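Local coordinates for YARHG domain-containing protein (Legionella pneumophila subsp. pneumophila, PDB 4G2A), which is of unknown function but probably binds a nutrient, and joins a beta-rich DUF4424 region to a YARHG domain, at residues 52-58 against 131-137. Sequence-based numbering, arbitrary orientation.
Sequences FKNTLNK and FPPLATV
Asn54, the last residue of strand 43-54, anchors the chain beyond it to the type II beta turn Pro132-Ala135 at one end of the beta-rich region, where strands 43-54 and 136-150 pair antiparallel. The amide nitrogen ND2 of Asn54 gives one hydrogen to Pro132 O (3.1 Å), meeting it above the carbonyl plane, and another to Lys58 O (2.7 Å); both acceptors lie close to the plane of the amide. Pro132 O also takes the turn's own bond from Ala135 N, which arrives on the opposite face. With CG anti to the backbone N (chi1 179°), Asn54 extends across the turn, while its OD1 accepts from Leu56 N in an Asx turn. Two acceptors and one donor thus hold the amide. Backbone bonds flank it: Asn54 N to Ala135 O, and Leu134 N to Leu56 O (3.1 Å). Leu134 lays CD2 against Thr55 O (3.5 Å) and CD1 against Asn57 OD1, alongside Lys53. On the buried side, the Phe131 ring edge meets Phe52 CB through CE2 (3.7 Å), and Met64 and Ile21 of adjoining strands touch both phenylalanines. Val137 CG2 sits over one face of the Phe131 ring, 3.5 Å above its plane and offset toward the rim.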
loop_
_atom_site.group_PDB
_atom_site.type_symbol
_atom_site.label_atom_id
_atom_site.label_comp_id
_atom_site.label_asym_id
_atom_site.label_seq_id
_atom_site.Cartn_x
_atom_site.Cartn_y
_atom_site.Cartn_z
ATOM N N PHE A 52 20.101 11.715 -10.168
ATOM C CA PHE A 52 19.903 12.319 -11.487
ATOM C C PHE A 52 21.220 12.742 -12.059
ATOM O O PHE A 52 22.060 13.236 -11.308
ATOM C CB PHE A 52 18.985 13.547 -11.397
ATOM C CG PHE A 52 17.559 13.252 -11.007
ATOM C CD1 PHE A 52 16.613 12.929 -11.971
ATOM C CD2 PHE A 52 17.152 13.337 -9.684
ATOM C CE1 PHE A 52 15.295 12.673 -11.611
ATOM C CE2 PHE A 52 15.835 13.084 -9.324
ATOM C CZ PHE A 52 14.906 12.767 -10.288
ATOM N N LYS A 53 21.410 12.590 -13.374
ATOM C CA LYS A 53 22.641 13.043 -14.000
ATOM C C LYS A 53 22.376 14.046 -15.147
ATOM O O LYS A 53 21.576 13.780 -16.051
ATOM C CB LYS A 53 23.513 11.875 -14.508
ATOM C CG LYS A 53 24.932 12.351 -14.846
ATOM C CD LYS A 53 25.822 11.292 -15.467
ATOM C CE LYS A 53 27.056 11.877 -16.143
ATOM N NZ LYS A 53 26.777 12.306 -17.551
ATOM N N ASN A 54 23.086 15.192 -15.102
ATOM C CA ASN A 54 23.085 16.176 -16.165
ATOM C C ASN A 54 23.968 15.614 -17.293
ATOM O O ASN A 54 25.158 15.394 -17.076
ATOM C CB ASN A 54 23.604 17.528 -15.659
ATOM C CG ASN A 54 23.660 18.597 -16.734
ATOM O OD1 ASN A 54 23.049 18.478 -17.789
ATOM N ND2 ASN A 54 24.349 19.685 -16.470
ATOM N N THR A 55 23.384 15.330 -18.468
ATOM C CA THR A 55 24.155 14.732 -19.557
ATOM C C THR A 55 24.800 15.794 -20.458
ATOM O O THR A 55 25.568 15.435 -21.360
ATOM C CB THR A 55 23.304 13.763 -20.368
ATOM O OG1 THR A 55 22.300 14.495 -21.067
ATOM C CG2 THR A 55 22.700 12.671 -19.515
ATOM N N LEU A 56 24.525 17.090 -20.187
ATOM C CA LEU A 56 25.077 18.233 -20.924
ATOM C C LEU A 56 26.323 18.777 -20.253
ATOM O O LEU A 56 26.359 18.892 -19.032
ATOM C CB LEU A 56 24.040 19.365 -21.039
ATOM C CG LEU A 56 22.723 19.056 -21.720
ATOM C CD1 LEU A 56 21.826 20.290 -21.720
ATOM C CD2 LEU A 56 22.933 18.576 -23.165
ATOM N N ASN A 57 27.314 19.196 -21.032
ATOM C CA ASN A 57 28.511 19.745 -20.414
ATOM C C ASN A 57 28.320 21.261 -20.177
ATOM O O ASN A 57 29.146 22.084 -20.568
ATOM C CB ASN A 57 29.765 19.395 -21.218
ATOM C CG ASN A 57 31.068 19.836 -20.570
ATOM O OD1 ASN A 57 31.291 19.708 -19.353
ATOM N ND2 ASN A 57 31.932 20.438 -21.373
ATOM N N LYS A 58 27.217 21.616 -19.498
ATOM C CA LYS A 58 26.875 22.992 -19.136
ATOM C C LYS A 58 25.936 22.988 -17.915
ATOM O O LYS A 58 25.277 21.984 -17.652
ATOM C CB LYS A 58 26.263 23.781 -20.329
ATOM C CG LYS A 58 24.878 23.307 -20.819
ATOM C CD LYS A 58 24.137 24.436 -21.538
ATOM C CE LYS A 58 22.954 23.977 -22.357
ATOM N NZ LYS A 58 22.273 25.116 -23.065
ATOM N N PHE A 131 22.049 21.979 -11.773
ATOM C CA PHE A 131 23.045 20.984 -12.075
ATOM C C PHE A 131 24.256 21.633 -12.731
ATOM O O PHE A 131 24.138 22.073 -13.885
ATOM C CB PHE A 131 22.508 19.893 -13.015
ATOM C CG PHE A 131 21.382 19.000 -12.563
ATOM C CD1 PHE A 131 20.082 19.485 -12.471
ATOM C CD2 PHE A 131 21.589 17.633 -12.389
ATOM C CE1 PHE A 131 19.032 18.643 -12.112
ATOM C CE2 PHE A 131 20.534 16.790 -12.057
ATOM C CZ PHE A 131 19.267 17.303 -11.897
ATOM N N PRO A 132 25.437 21.624 -12.050
ATOM C CA PRO A 132 26.689 22.050 -12.706
ATOM C C PRO A 132 26.995 21.193 -13.967
ATOM O O PRO A 132 26.348 20.154 -14.154
ATOM C CB PRO A 132 27.755 21.797 -11.612
ATOM C CG PRO A 132 27.006 21.755 -10.336
ATOM C CD PRO A 132 25.699 21.122 -10.685
ATOM N N PRO A 133 27.978 21.555 -14.831
ATOM C CA PRO A 133 28.252 20.717 -16.024
ATOM C C PRO A 133 28.570 19.248 -15.703
ATOM O O PRO A 133 29.425 18.957 -14.863
ATOM C CB PRO A 133 29.466 21.408 -16.670
ATOM C CG PRO A 133 29.367 22.824 -16.227
ATOM C CD PRO A 133 28.838 22.757 -14.817
ATOM N N LEU A 134 27.842 18.330 -16.369
ATOM C CA LEU A 134 27.922 16.857 -16.292
ATOM C C LEU A 134 27.750 16.272 -14.854
ATOM O O LEU A 134 28.086 15.102 -14.610
ATOM C CB LEU A 134 29.237 16.345 -16.932
ATOM C CG LEU A 134 29.331 16.485 -18.461
ATOM C CD1 LEU A 134 30.713 16.117 -18.957
ATOM C CD2 LEU A 134 28.241 15.653 -19.186
ATOM N N ALA A 135 27.156 17.059 -13.945
ATOM C CA ALA A 135 27.012 16.713 -12.541
ATOM C C ALA A 135 25.785 15.874 -12.206
ATOM O O ALA A 135 24.811 15.832 -12.948
ATOM C CB ALA A 135 26.997 17.975 -11.707
ATOM N N THR A 136 25.879 15.175 -11.059
ATOM C CA THR A 136 24.864 14.324 -10.451
ATOM C C THR A 136 24.203 15.115 -9.296
ATOM O O THR A 136 24.886 15.804 -8.532
ATOM C CB THR A 136 25.520 12.997 -9.977
ATOM O OG1 THR A 136 26.021 12.271 -11.101
ATOM C CG2 THR A 136 24.572 12.105 -9.212
ATOM N N VAL A 137 22.896 15.022 -9.177
ATOM C CA VAL A 137 22.172 15.687 -8.093
ATOM C C VAL A 137 21.385 14.618 -7.361
ATOM O O VAL A 137 20.754 13.768 -7.992
ATOM C CB VAL A 137 21.296 16.887 -8.579
ATOM C CG1 VAL A 137 20.283 17.331 -7.531
ATOM C CG2 VAL A 137 22.181 18.062 -8.987
#